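Local atomic coordinates of glycerol kinase, putative (Plasmodium falciparum, PDB entry 2W40), a protein that probably phosphorylates glycerol with ATP to give sn-glycerol 3-phosphate, the entry step of glycerol degradation. Residues C[108-113]-C[143-148]. Residues are numbered along the deposited sequence; the frame is centred on the assembly and turned at random.
Sequences TRVEEL and ILWLIQ
Arg-109 crosses one face of the Trp-145 indole at about a right angle, touching it through CG, CD and NH1. The bond from CA to CB is directed toward helix 140-149, and CG then lies 3.9 Å from Trp-145 NE1 at the pyrrole side of the ring. CD settles over the middle of the indole, 3.6 Å from the centroid of the five-membered ring, in a CH-pi contact. A bend at chi3 (59°) then carries the head across the six-membered ring, where CZ stands 4.5 Å from the centroid in a cation-pi contact. The guanidinium stands nearly upright on the ring, its plane 79° from that of the indole, and meets it edge-on, with Arg-109 NH1 3.2 Å from Trp-145 CH2. NH1 also hydrogen-bonds Tyr-100 OH, NH2 forms salt bridges with Asp-107 and Glu-46, and Trp-44 adds a second cation-pi contact. At the root of the indole, Val-110 CG1 packs 3.9 Å from Trp-145 CB. Leu-113 adds CD1 near the same CB and CD2 3.5 Å from Gln-148 OE1. Val-110 is the N-cap residue of helix 111-118, and the contact packs this helix start, with the type I turn before it, against helix 140-149, a peripheral packing within the N-terminal domain of the FGGY kinase fold.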
# COMPACT_ATOMS: atom_id res chain seq x y z
N THR C 108 -19.09 8.28 -0.30
CA THR C 108 -19.21 8.38 1.15
C THR C 108 -19.11 9.79 1.73
O THR C 108 -18.81 9.97 2.94
CB THR C 108 -18.08 7.52 1.82
OG1 THR C 108 -16.78 7.90 1.34
CG2 THR C 108 -18.31 6.04 1.60
N ARG C 109 -19.38 10.81 0.91
CA ARG C 109 -19.28 12.19 1.33
C ARG C 109 -20.26 12.50 2.45
O ARG C 109 -20.11 13.54 3.15
CB ARG C 109 -19.53 13.18 0.14
CG ARG C 109 -20.94 13.51 -0.16
CD ARG C 109 -21.14 14.19 -1.51
NE ARG C 109 -20.71 13.47 -2.66
CZ ARG C 109 -20.60 14.00 -3.85
NH1 ARG C 109 -20.86 15.31 -4.05
NH2 ARG C 109 -20.19 13.29 -4.85
N VAL C 110 -21.32 11.66 2.56
CA VAL C 110 -22.34 11.95 3.56
C VAL C 110 -22.03 11.40 4.95
O VAL C 110 -22.94 11.40 5.84
CB VAL C 110 -23.73 11.48 3.06
CG1 VAL C 110 -24.10 12.15 1.67
CG2 VAL C 110 -23.76 9.93 2.94
N GLU C 111 -20.81 10.90 5.14
CA GLU C 111 -20.40 10.33 6.45
C GLU C 111 -20.79 11.28 7.59
O GLU C 111 -21.38 10.88 8.56
CB GLU C 111 -18.89 10.07 6.43
CG GLU C 111 -18.24 9.57 7.76
CD GLU C 111 -16.68 9.43 7.69
OE1 GLU C 111 -16.02 9.60 6.61
OE2 GLU C 111 -16.08 9.13 8.75
N GLU C 112 -20.40 12.55 7.46
CA GLU C 112 -20.68 13.54 8.52
C GLU C 112 -22.19 13.70 8.85
O GLU C 112 -22.60 13.66 10.04
CB GLU C 112 -19.99 14.90 8.23
CG GLU C 112 -20.41 16.00 9.20
CD GLU C 112 -19.70 17.34 9.02
OE1 GLU C 112 -19.15 17.64 7.92
OE2 GLU C 112 -19.74 18.13 9.98
N LEU C 113 -23.01 13.79 7.80
CA LEU C 113 -24.50 13.85 7.87
C LEU C 113 -25.07 12.66 8.52
O LEU C 113 -25.99 12.78 9.37
CB LEU C 113 -25.25 14.06 6.51
CG LEU C 113 -25.24 15.41 5.89
CD1 LEU C 113 -25.68 15.16 4.38
CD2 LEU C 113 -26.15 16.31 6.72
N ILE C 143 -29.42 12.29 -1.52
CA ILE C 143 -30.43 13.20 -1.97
C ILE C 143 -30.37 14.42 -1.01
O ILE C 143 -30.47 15.56 -1.44
CB ILE C 143 -31.79 12.52 -1.87
CG1 ILE C 143 -31.93 11.36 -2.95
CG2 ILE C 143 -32.93 13.55 -2.04
CD1 ILE C 143 -33.11 10.29 -2.65
N LEU C 144 -30.34 14.13 0.31
CA LEU C 144 -30.24 15.18 1.31
C LEU C 144 -29.04 16.10 1.06
O LEU C 144 -29.14 17.35 1.08
CB LEU C 144 -30.21 14.62 2.69
CG LEU C 144 -30.11 15.65 3.87
CD1 LEU C 144 -31.26 16.65 3.87
CD2 LEU C 144 -30.00 14.86 5.21
N TRP C 145 -27.90 15.54 0.81
CA TRP C 145 -26.74 16.32 0.52
C TRP C 145 -26.97 17.25 -0.67
O TRP C 145 -26.61 18.44 -0.63
CB TRP C 145 -25.55 15.41 0.21
CG TRP C 145 -24.26 16.15 0.07
CD1 TRP C 145 -23.34 16.42 1.06
CD2 TRP C 145 -23.72 16.73 -1.12
NE1 TRP C 145 -22.28 17.09 0.53
CE2 TRP C 145 -22.50 17.34 -0.77
CE3 TRP C 145 -24.17 16.84 -2.43
CZ2 TRP C 145 -21.70 17.96 -1.71
CZ3 TRP C 145 -23.37 17.47 -3.36
CH2 TRP C 145 -22.18 18.07 -2.96
N LEU C 146 -27.55 16.73 -1.74
CA LEU C 146 -27.86 17.53 -2.96
C LEU C 146 -28.78 18.72 -2.63
O LEU C 146 -28.53 19.84 -3.06
CB LEU C 146 -28.44 16.64 -4.08
CG LEU C 146 -27.37 15.76 -4.72
CD1 LEU C 146 -28.11 14.65 -5.53
CD2 LEU C 146 -26.42 16.62 -5.55
N ILE C 147 -29.81 18.49 -1.86
CA ILE C 147 -30.78 19.50 -1.43
C ILE C 147 -30.08 20.56 -0.57
O ILE C 147 -30.26 21.74 -0.81
CB ILE C 147 -31.90 18.83 -0.60
CG1 ILE C 147 -32.86 18.01 -1.49
CG2 ILE C 147 -32.82 19.81 0.16
CD1 ILE C 147 -33.82 17.14 -0.64
N GLN C 148 -29.22 20.13 0.35
CA GLN C 148 -28.51 21.03 1.22
C GLN C 148 -27.45 21.84 0.53
O GLN C 148 -27.09 22.93 1.02
CB GLN C 148 -27.86 20.29 2.39
CG GLN C 148 -28.80 19.73 3.39
CD GLN C 148 -28.08 19.24 4.61
OE1 GLN C 148 -26.83 19.08 4.62
NE2 GLN C 148 -28.85 19.01 5.66